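Local coordinates for protein endo-b-1,4-glucanase (Nasutitermes takasagoensis, PDB 1KS8) that probably cuts internal beta-1,4-glucosidic linkages in cellulose and related beta-D-glucans, as a family 9 glycoside hydrolase with an (alpha/alpha)6 fold, at residues D213-R224 / K256-L267; L72-E80 / F312-L320. One frame throughout, in Å; residues are numbered along the deposited sequence.

Contact 1: residues D213-R224 / K256-L267; sequences DELVWAAAWLYR and KVSGVQVLLAKL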
loop_
_atom_site.group_PDB
_atom_site.type_symbol
_atom_site.label_atom_id
_atom_site.label_comp_id
_atom_site.label_asym_id
_atom_site.label_seq_id
_atom_site.Cartn_x
_atom_site.Cartn_y
_atom_site.Cartn_z
ATOM N N ASP A 213 -10.901 8.449 10.709
ATOM C CA ASP A 213 -10.682 8.872 9.328
ATOM C C ASP A 213 -11.020 7.750 8.346
ATOM O O ASP A 213 -11.397 8.009 7.202
ATOM C CB ASP A 213 -9.236 9.349 9.127
ATOM C CG ASP A 213 -8.215 8.264 9.387
ATOM O OD1 ASP A 213 -8.328 7.573 10.417
ATOM O OD2 ASP A 213 -7.284 8.111 8.565
ATOM N N GLU A 214 -10.903 6.505 8.802
ATOM C CA GLU A 214 -11.210 5.348 7.965
ATOM C C GLU A 214 -12.692 5.266 7.617
ATOM O O GLU A 214 -13.059 4.836 6.523
ATOM C CB GLU A 214 -10.792 4.054 8.665
ATOM C CG GLU A 214 -9.293 3.839 8.744
ATOM C CD GLU A 214 -8.646 3.821 7.379
ATOM O OE1 GLU A 214 -9.239 3.228 6.453
ATOM O OE2 GLU A 214 -7.546 4.393 7.233
ATOM N N LEU A 215 -13.546 5.660 8.554
ATOM C CA LEU A 215 -14.984 5.627 8.315
ATOM C C LEU A 215 -15.355 6.618 7.211
ATOM O O LEU A 215 -16.187 6.327 6.353
ATOM C CB LEU A 215 -15.744 5.954 9.605
ATOM C CG LEU A 215 -15.635 4.892 10.706
ATOM C CD1 LEU A 215 -16.322 5.384 11.973
ATOM C CD2 LEU A 215 -16.265 3.592 10.224
ATOM N N VAL A 216 -14.723 7.787 7.232
ATOM C CA VAL A 216 -14.984 8.810 6.223
ATOM C C VAL A 216 -14.423 8.354 4.875
ATOM O O VAL A 216 -15.066 8.504 3.838
ATOM C CB VAL A 216 -14.321 10.154 6.610
ATOM C CG1 VAL A 216 -14.651 11.211 5.574
ATOM C CG2 VAL A 216 -14.794 10.595 7.993
ATOM N N TRP A 217 -13.217 7.798 4.911
ATOM C CA TRP A 217 -12.527 7.296 3.724
ATOM C C TRP A 217 -13.375 6.216 3.049
ATOM O O TRP A 217 -13.617 6.266 1.840
ATOM C CB TRP A 217 -11.165 6.743 4.168
ATOM C CG TRP A 217 -10.265 6.110 3.130
ATOM C CD1 TRP A 217 -9.784 4.828 3.154
ATOM C CD2 TRP A 217 -9.602 6.761 2.032
ATOM N NE1 TRP A 217 -8.861 4.645 2.155
ATOM C CE2 TRP A 217 -8.727 5.812 1.450
ATOM C CE3 TRP A 217 -9.657 8.051 1.487
ATOM C CZ2 TRP A 217 -7.912 6.115 0.353
ATOM C CZ3 TRP A 217 -8.843 8.352 0.392
ATOM C CH2 TRP A 217 -7.983 7.387 -0.160
ATOM N N ALA A 218 -13.837 5.247 3.836
ATOM C CA ALA A 218 -14.660 4.159 3.317
ATOM C C ALA A 218 -15.982 4.676 2.746
ATOM O O ALA A 218 -16.411 4.256 1.669
ATOM C CB ALA A 218 -14.932 3.138 4.420
ATOM N N ALA A 219 -16.626 5.586 3.470
ATOM C CA ALA A 219 -17.896 6.142 3.018
ATOM C C ALA A 219 -17.718 6.880 1.697
ATOM O O ALA A 219 -18.544 6.759 0.792
ATOM C CB ALA A 219 -18.467 7.086 4.073
ATOM N N ALA A 220 -16.635 7.642 1.583
ATOM C CA ALA A 220 -16.369 8.386 0.359
ATOM C C ALA A 220 -16.173 7.440 -0.821
ATOM O O ALA A 220 -16.719 7.665 -1.901
ATOM C CB ALA A 220 -15.140 9.270 0.539
ATOM N N TRP A 221 -15.396 6.380 -0.622
ATOM C CA TRP A 221 -15.165 5.419 -1.693
ATOM C C TRP A 221 -16.446 4.694 -2.088
ATOM O O TRP A 221 -16.679 4.435 -3.269
ATOM C CB TRP A 221 -14.081 4.412 -1.293
ATOM C CG TRP A 221 -12.703 4.920 -1.594
ATOM C CD1 TRP A 221 -11.774 5.373 -0.701
ATOM C CD2 TRP A 221 -12.125 5.079 -2.893
ATOM N NE1 TRP A 221 -10.648 5.808 -1.367
ATOM C CE2 TRP A 221 -10.839 5.638 -2.714
ATOM C CE3 TRP A 221 -12.570 4.805 -4.194
ATOM C CZ2 TRP A 221 -9.993 5.930 -3.789
ATOM C CZ3 TRP A 221 -11.728 5.094 -5.263
ATOM C CH2 TRP A 221 -10.454 5.652 -5.052
ATOM N N LEU A 222 -17.280 4.372 -1.105
ATOM C CA LEU A 222 -18.540 3.701 -1.401
ATOM C C LEU A 222 -19.445 4.620 -2.210
ATOM O O LEU A 222 -20.157 4.166 -3.100
ATOM C CB LEU A 222 -19.229 3.262 -0.110
ATOM C CG LEU A 222 -18.753 1.888 0.373
ATOM C CD1 LEU A 222 -19.228 1.638 1.787
ATOM C CD2 LEU A 222 -19.266 0.814 -0.581
ATOM N N TYR A 223 -19.415 5.914 -1.910
ATOM C CA TYR A 223 -20.231 6.853 -2.667
ATOM C C TYR A 223 -19.748 6.864 -4.115
ATOM O O TYR A 223 -20.545 6.812 -5.051
ATOM C CB TYR A 223 -20.125 8.266 -2.092
ATOM C CG TYR A 223 -20.787 9.307 -2.967
ATOM C CD1 TYR A 223 -22.150 9.237 -3.258
ATOM C CD2 TYR A 223 -20.047 10.349 -3.527
ATOM C CE1 TYR A 223 -22.760 10.177 -4.086
ATOM C CE2 TYR A 223 -20.648 11.295 -4.356
ATOM C CZ TYR A 223 -22.003 11.202 -4.632
ATOM O OH TYR A 223 -22.600 12.130 -5.455
ATOM N N ARG A 224 -18.435 6.926 -4.295
ATOM C CA ARG A 224 -17.861 6.948 -5.631
ATOM C C ARG A 224 -18.217 5.696 -6.428
ATOM O O ARG A 224 -18.449 5.765 -7.634
ATOM C CB ARG A 224 -16.336 7.085 -5.545
ATOM C CG ARG A 224 -15.661 7.248 -6.895
ATOM C CD ARG A 224 -14.163 7.447 -6.754
ATOM N NE ARG A 224 -13.576 7.884 -8.016
ATOM C CZ ARG A 224 -12.349 8.376 -8.139
ATOM N NH1 ARG A 224 -11.569 8.490 -7.071
ATOM N NH2 ARG A 224 -11.914 8.778 -9.325
ATOM N N LYS A 256 -4.835 9.048 6.695
ATOM C CA LYS A 256 -4.958 9.534 5.331
ATOM C C LYS A 256 -5.918 10.706 5.187
ATOM O O LYS A 256 -6.733 10.743 4.263
ATOM C CB LYS A 256 -5.394 8.388 4.424
ATOM C CG LYS A 256 -6.606 7.633 4.939
ATOM C CD LYS A 256 -6.886 6.403 4.097
ATOM C CE LYS A 256 -5.717 5.431 4.109
ATOM N NZ LYS A 256 -5.422 4.922 5.477
ATOM N N VAL A 257 -5.807 11.667 6.096
ATOM C CA VAL A 257 -6.658 12.848 6.064
ATOM C C VAL A 257 -6.571 13.546 4.708
ATOM O O VAL A 257 -7.587 13.961 4.153
ATOM C CB VAL A 257 -6.256 13.845 7.172
ATOM C CG1 VAL A 257 -7.158 15.063 7.131
ATOM C CG2 VAL A 257 -6.340 13.164 8.533
ATOM N N SER A 258 -5.361 13.674 4.170
ATOM C CA SER A 258 -5.187 14.331 2.877
ATOM C C SER A 258 -5.826 13.527 1.751
ATOM O O SER A 258 -6.307 14.093 0.770
ATOM C CB SER A 258 -3.703 14.551 2.582
ATOM O OG SER A 258 -3.156 15.526 3.452
ATOM N N GLY A 259 -5.817 12.205 1.887
ATOM C CA GLY A 259 -6.430 11.364 0.875
ATOM C C GLY A 259 -7.927 11.605 0.895
ATOM O O GLY A 259 -8.553 11.779 -0.148
ATOM N N VAL A 260 -8.498 11.623 2.096
ATOM C CA VAL A 260 -9.928 11.855 2.270
ATOM C C VAL A 260 -10.318 13.210 1.690
ATOM O O VAL A 260 -11.307 13.332 0.967
ATOM C CB VAL A 260 -10.317 11.834 3.767
ATOM C CG1 VAL A 260 -11.736 12.356 3.952
ATOM C CG2 VAL A 260 -10.208 10.419 4.310
ATOM N N GLN A 261 -9.524 14.222 2.008
ATOM C CA GLN A 261 -9.783 15.575 1.540
ATOM C C GLN A 261 -9.699 15.753 0.027
ATOM O O GLN A 261 -10.571 16.378 -0.576
ATOM C CB GLN A 261 -8.836 16.539 2.252
ATOM C CG GLN A 261 -9.179 16.697 3.728
ATOM C CD GLN A 261 -8.047 17.268 4.556
ATOM O OE1 GLN A 261 -8.240 17.636 5.716
ATOM N NE2 GLN A 261 -6.857 17.336 3.973
ATOM N N VAL A 262 -8.664 15.206 -0.603
ATOM C CA VAL A 262 -8.551 15.359 -2.045
ATOM C C VAL A 262 -9.617 14.516 -2.747
ATOM O O VAL A 262 -10.084 14.869 -3.830
ATOM C CB VAL A 262 -7.123 14.992 -2.545
ATOM C CG1 VAL A 262 -6.929 13.486 -2.570
ATOM C CG2 VAL A 262 -6.882 15.603 -3.916
ATOM N N LEU A 263 -10.022 13.418 -2.113
ATOM C CA LEU A 263 -11.050 12.547 -2.677
ATOM C C LEU A 263 -12.401 13.268 -2.607
ATOM O O LEU A 263 -13.119 13.353 -3.604
ATOM C CB LEU A 263 -11.134 11.236 -1.886
ATOM C CG LEU A 263 -11.511 9.935 -2.610
ATOM C CD1 LEU A 263 -12.079 8.959 -1.584
ATOM C CD2 LEU A 263 -12.523 10.179 -3.711
ATOM N N LEU A 264 -12.746 13.779 -1.428
ATOM C CA LEU A 264 -14.008 14.491 -1.263
ATOM C C LEU A 264 -14.057 15.756 -2.115
ATOM O O LEU A 264 -15.125 16.155 -2.575
ATOM C CB LEU A 264 -14.249 14.837 0.212
ATOM C CG LEU A 264 -14.712 13.662 1.081
ATOM C CD1 LEU A 264 -14.799 14.093 2.531
ATOM C CD2 LEU A 264 -16.067 13.163 0.592
ATOM N N ALA A 265 -12.906 16.384 -2.332
ATOM C CA ALA A 265 -12.864 17.585 -3.155
ATOM C C ALA A 265 -13.319 17.219 -4.567
ATOM O O ALA A 265 -14.067 17.960 -5.202
ATOM C CB ALA A 265 -11.449 18.157 -3.190
ATOM N N LYS A 266 -12.872 16.065 -5.049
ATOM C CA LYS A 266 -13.238 15.613 -6.386
ATOM C C LYS A 266 -14.697 15.177 -6.471
ATOM O O LYS A 266 -15.387 15.474 -7.447
ATOM C CB LYS A 266 -12.340 14.450 -6.817
ATOM C CG LYS A 266 -12.616 13.946 -8.227
ATOM C CD LYS A 266 -11.656 12.831 -8.614
ATOM C CE LYS A 266 -11.805 12.453 -10.081
ATOM N NZ LYS A 266 -13.181 11.991 -10.406
ATOM N N LEU A 267 -15.165 14.478 -5.444
ATOM C CA LEU A 267 -16.536 13.976 -5.408
ATOM C C LEU A 267 -17.616 15.028 -5.174
ATOM O O LEU A 267 -18.748 14.869 -5.636
ATOM C CB LEU A 267 -16.663 12.892 -4.332
ATOM C CG LEU A 267 -15.807 11.636 -4.508
ATOM C CD1 LEU A 267 -15.994 10.726 -3.304
ATOM C CD2 LEU A 267 -16.202 10.913 -5.785
HETATM O O HOH W 1 -13.831 8.963 -11.464
#
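Lys-256 and its partners Asp-213, Glu-214 and Trp-217 illustrate how a helix start can be anchored twice over. The backbone N of Lys-256 gives a hydrogen bond to Asp-213 OD2 (3.2 Å), nearly straight at 168°, while the ammonium NZ of Lys-256 reaches the syn lone pair of Glu-214 OE2 at 2.8 Å in a salt bridge. Lys-256 CD lies over one face of the Trp-217 indole, and the bends that follow at chi3 and chi4 turn NZ back to the Glu-214 carboxylate. Glu-154 holds both Lys-256 NZ and Trp-217 NE1 from outside. Asp-213 and Glu-214 are calcium ligands in another crystal structure of this protein, although the metal is absent here.

The packing is tight further along, where Leu-263 enters as a knob among Trp-217, Ala-220, Trp-221 and Arg-224. Leu-263 CD1 stands over the five-membered ring of Trp-221, 3.6 Å from the centroid, and also presses on Ala-220 CB at 3.7 Å. Val-216 CG1 meets Val-260 CG1 at 3.5 Å. The far end is looser and wetter: Arg-224 NH2 and Lys-266 NZ, like charges 3.6 Å apart and not bonded to each other, share a water that accepts from both, weakly from the lysine, and the arginine has its main partner in Asp-78.

The two helices run in the same general direction, 29° apart with axes 9.6 Å distant, as expected of neighbours in the inner ring of an (alpha/alpha)6 barrel. Helices 171-190 and 229-241 pack against 213-224, and helix 271-286 against 256-267.

Contact 2: residues L72-E80 / F312-L320; sequences LAWGLIDFE and FIMLEAAEL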
loop_
_atom_site.group_PDB
_atom_site.type_symbol
_atom_site.label_atom_id
_atom_site.label_comp_id
_atom_site.label_asym_id
_atom_site.label_seq_id
_atom_site.Cartn_x
_atom_site.Cartn_y
_atom_site.Cartn_z
ATOM N N LEU A 72 -3.448 1.467 -4.774
ATOM C CA LEU A 72 -3.141 0.948 -6.100
ATOM C C LEU A 72 -4.372 1.094 -6.997
ATOM O O LEU A 72 -4.259 1.515 -8.145
ATOM C CB LEU A 72 -2.713 -0.524 -6.031
ATOM C CG LEU A 72 -1.332 -0.818 -5.433
ATOM C CD1 LEU A 72 -1.073 -2.312 -5.530
ATOM C CD2 LEU A 72 -0.242 -0.038 -6.175
ATOM N N ALA A 73 -5.547 0.756 -6.470
ATOM C CA ALA A 73 -6.779 0.869 -7.249
ATOM C C ALA A 73 -7.055 2.334 -7.588
ATOM O O ALA A 73 -7.482 2.659 -8.693
ATOM C CB ALA A 73 -7.952 0.278 -6.464
ATOM N N TRP A 74 -6.803 3.213 -6.626
ATOM C CA TRP A 74 -7.014 4.648 -6.799
ATOM C C TRP A 74 -6.217 5.163 -8.002
ATOM O O TRP A 74 -6.744 5.895 -8.843
ATOM C CB TRP A 74 -6.588 5.358 -5.513
ATOM C CG TRP A 74 -6.913 6.817 -5.400
ATOM C CD1 TRP A 74 -7.733 7.556 -6.207
ATOM C CD2 TRP A 74 -6.458 7.701 -4.371
ATOM N NE1 TRP A 74 -7.818 8.848 -5.738
ATOM C CE2 TRP A 74 -7.044 8.963 -4.612
ATOM C CE3 TRP A 74 -5.611 7.546 -3.266
ATOM C CZ2 TRP A 74 -6.809 10.067 -3.784
ATOM C CZ3 TRP A 74 -5.377 8.644 -2.443
ATOM C CH2 TRP A 74 -5.975 9.887 -2.708
ATOM N N GLY A 75 -4.950 4.770 -8.090
ATOM C CA GLY A 75 -4.123 5.202 -9.201
ATOM C C GLY A 75 -4.578 4.595 -10.515
ATOM O O GLY A 75 -4.477 5.225 -11.567
ATOM N N LEU A 76 -5.074 3.362 -10.454
ATOM C CA LEU A 76 -5.562 2.661 -11.638
ATOM C C LEU A 76 -6.799 3.349 -12.200
ATOM O O LEU A 76 -7.037 3.330 -13.409
ATOM C CB LEU A 76 -5.914 1.213 -11.291
ATOM C CG LEU A 76 -4.985 0.113 -11.804
ATOM C CD1 LEU A 76 -5.497 -1.235 -11.315
ATOM C CD2 LEU A 76 -4.930 0.138 -13.324
ATOM N N ILE A 77 -7.589 3.945 -11.316
ATOM C CA ILE A 77 -8.806 4.638 -11.726
ATOM C C ILE A 77 -8.516 6.018 -12.318
ATOM O O ILE A 77 -8.971 6.336 -13.417
ATOM C CB ILE A 77 -9.772 4.811 -10.530
ATOM C CG1 ILE A 77 -10.226 3.438 -10.023
ATOM C CG2 ILE A 77 -10.972 5.661 -10.945
ATOM C CD1 ILE A 77 -10.907 3.479 -8.664
ATOM N N ASP A 78 -7.754 6.832 -11.593
ATOM C CA ASP A 78 -7.436 8.187 -12.039
ATOM C C ASP A 78 -6.357 8.294 -13.109
ATOM O O ASP A 78 -6.337 9.257 -13.879
ATOM C CB ASP A 78 -7.021 9.042 -10.839
ATOM C CG ASP A 78 -8.181 9.372 -9.924
ATOM O OD1 ASP A 78 -7.930 9.909 -8.826
ATOM O OD2 ASP A 78 -9.340 9.106 -10.306
ATOM N N PHE A 79 -5.463 7.314 -13.165
ATOM C CA PHE A 79 -4.373 7.350 -14.133
ATOM C C PHE A 79 -4.259 6.052 -14.920
ATOM O O PHE A 79 -3.162 5.547 -15.173
ATOM C CB PHE A 79 -3.072 7.674 -13.391
ATOM C CG PHE A 79 -3.152 8.941 -12.585
ATOM C CD1 PHE A 79 -3.168 10.184 -13.214
ATOM C CD2 PHE A 79 -3.283 8.892 -11.200
ATOM C CE1 PHE A 79 -3.319 11.361 -12.475
ATOM C CE2 PHE A 79 -3.434 10.059 -10.454
ATOM C CZ PHE A 79 -3.452 11.297 -11.092
ATOM N N GLU A 80 -5.411 5.524 -15.319
ATOM C CA GLU A 80 -5.471 4.289 -16.085
ATOM C C GLU A 80 -4.639 4.408 -17.360
ATOM O O GLU A 80 -4.004 3.445 -17.793
ATOM C CB GLU A 80 -6.925 3.968 -16.445
ATOM C CG GLU A 80 -7.109 2.607 -17.091
ATOM C CD GLU A 80 -8.553 2.314 -17.442
ATOM O OE1 GLU A 80 -8.834 1.191 -17.908
ATOM O OE2 GLU A 80 -9.408 3.206 -17.254
ATOM N N PHE A 312 2.118 11.688 -4.574
ATOM C CA PHE A 312 0.840 11.267 -5.131
ATOM C C PHE A 312 -0.280 12.228 -4.749
ATOM O O PHE A 312 -1.151 12.520 -5.566
ATOM C CB PHE A 312 0.469 9.854 -4.685
ATOM C CG PHE A 312 -0.736 9.317 -5.396
ATOM C CD1 PHE A 312 -0.722 9.160 -6.778
ATOM C CD2 PHE A 312 -1.904 9.029 -4.700
ATOM C CE1 PHE A 312 -1.856 8.727 -7.462
ATOM C CE2 PHE A 312 -3.045 8.595 -5.376
ATOM C CZ PHE A 312 -3.019 8.446 -6.757
ATOM N N ILE A 313 -0.267 12.715 -3.511
ATOM C CA ILE A 313 -1.287 13.667 -3.086
ATOM C C ILE A 313 -1.175 14.915 -3.959
ATOM O O ILE A 313 -2.184 15.496 -4.355
ATOM C CB ILE A 313 -1.120 14.049 -1.593
ATOM C CG1 ILE A 313 -1.548 12.871 -0.710
ATOM C CG2 ILE A 313 -1.955 15.287 -1.261
ATOM C CD1 ILE A 313 -3.014 12.467 -0.863
ATOM N N MET A 314 0.053 15.313 -4.274
ATOM C CA MET A 314 0.274 16.487 -5.112
ATOM C C MET A 314 -0.265 16.262 -6.519
ATOM O O MET A 314 -0.859 17.162 -7.116
ATOM C CB MET A 314 1.763 16.822 -5.180
ATOM C CG MET A 314 2.317 17.375 -3.884
ATOM S SD MET A 314 4.052 17.817 -4.038
ATOM C CE MET A 314 4.517 17.908 -2.313
ATOM N N LEU A 315 -0.053 15.062 -7.052
ATOM C CA LEU A 315 -0.533 14.737 -8.388
ATOM C C LEU A 315 -2.062 14.717 -8.412
ATOM O O LEU A 315 -2.682 15.137 -9.394
ATOM C CB LEU A 315 0.046 13.391 -8.834
ATOM C CG LEU A 315 1.546 13.478 -9.145
ATOM C CD1 LEU A 315 2.179 12.093 -9.133
ATOM C CD2 LEU A 315 1.741 14.153 -10.493
ATOM N N GLU A 316 -2.669 14.247 -7.326
ATOM C CA GLU A 316 -4.126 14.210 -7.236
ATOM C C GLU A 316 -4.658 15.634 -7.113
ATOM O O GLU A 316 -5.707 15.968 -7.668
ATOM C CB GLU A 316 -4.566 13.376 -6.027
ATOM C CG GLU A 316 -4.518 11.875 -6.270
ATOM C CD GLU A 316 -5.691 11.386 -7.098
ATOM O OE1 GLU A 316 -5.593 10.298 -7.703
ATOM O OE2 GLU A 316 -6.724 12.088 -7.133
ATOM N N ALA A 317 -3.927 16.473 -6.387
ATOM C CA ALA A 317 -4.321 17.866 -6.203
ATOM C C ALA A 317 -4.264 18.602 -7.538
ATOM O O ALA A 317 -5.133 19.423 -7.842
ATOM C CB ALA A 317 -3.404 18.540 -5.196
ATOM N N ALA A 318 -3.237 18.309 -8.331
ATOM C CA ALA A 318 -3.082 18.946 -9.633
ATOM C C ALA A 318 -4.288 18.650 -10.519
ATOM O O ALA A 318 -4.708 19.496 -11.312
ATOM C CB ALA A 318 -1.799 18.464 -10.307
ATOM N N GLU A 319 -4.849 17.451 -10.382
ATOM C CA GLU A 319 -6.013 17.064 -11.171
ATOM C C GLU A 319 -7.234 17.908 -10.812
ATOM O O GLU A 319 -8.158 18.040 -11.613
ATOM C CB GLU A 319 -6.329 15.580 -10.968
ATOM C CG GLU A 319 -5.265 14.657 -11.536
ATOM C CD GLU A 319 -5.123 14.794 -13.043
ATOM O OE1 GLU A 319 -3.996 14.637 -13.553
ATOM O OE2 GLU A 319 -6.141 15.052 -13.721
ATOM N N LEU A 320 -7.232 18.472 -9.606
ATOM C CA LEU A 320 -8.332 19.318 -9.145
ATOM C C LEU A 320 -8.185 20.712 -9.742
ATOM O O LEU A 320 -9.074 21.555 -9.611
ATOM C CB LEU A 320 -8.324 19.431 -7.617
ATOM C CG LEU A 320 -8.602 18.180 -6.782
ATOM C CD1 LEU A 320 -8.386 18.496 -5.308
ATOM C CD2 LEU A 320 -10.024 17.702 -7.022
#
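Helices 72-78 and 312-319 run 32° apart with 12.3 Å between their axes, a spacing so wide that Trp-74 and Phe-312 must bridge it with their rings. The two form a T-shaped pair: the edge of Phe-312 points at the six-membered ring of Trp-74, with planes at 86° and centroids 5.0 Å apart. Both side chains start with CG anti to the backbone N, which carries the rings across the gap. On the same face of the indole Glu-316 lays its carboxylate, OE1 lying above the plane.

Roughly parallel helices facing one another through large side chains suit the interior of the (alpha/alpha)6 barrel of family 9 glycoside hydrolases. Helix 415-430 lies against Phe-312, Leu-315 and Phe-79, and helix 257-268 touches Trp-74 and Glu-316 through Val-262.

Beyond the indole, Asp-78 OD1 stands 2.6 Å from Glu-316 OE1. Two acid oxygens this close probably imply a proton on one of the groups, a reading consistent with a crystal studied at pH 2.5. Asp-78 keeps its other oxygen for Arg-224. Phe-79, just past the end of helix 62-78 and at the N-cap of helix 80-85, swings its ring into the same space: Phe-79 CE2 approaches Phe-312 CE1 at 3.6 Å, the two side chains running antiparallel past one another. Glu-319 OE1 lies in the plane of the Phe-79 ring, at its edge, 3.5 Å from Phe-79 CE1, and this oxygen also forms a salt bridge with Arg-328.

Contact 2 spans the longer stretch of chain and encloses contact 1 in sequence; in space their centres lie 13 Å apart and the two interfaces touch. The polar tie is a salt bridge from Arg-224 NH2 to Asp-78 OD2 at 2.8 Å, connecting the wet end of contact 1 to the acid pair of contact 2. Apolar joints accompany it: Trp-221 CH2 meets Trp-74 CD1 at 3.5 Å, and Val-262 CG1 meets Trp-74 CZ2 at 3.6 Å. The calcium ligands Asp-213 and Glu-214 belong to contact 1, each about 11 Å from Trp-74, side chain to side chain. The predicted active-site residues, Asp-403 and Glu-412, lie in neither contact.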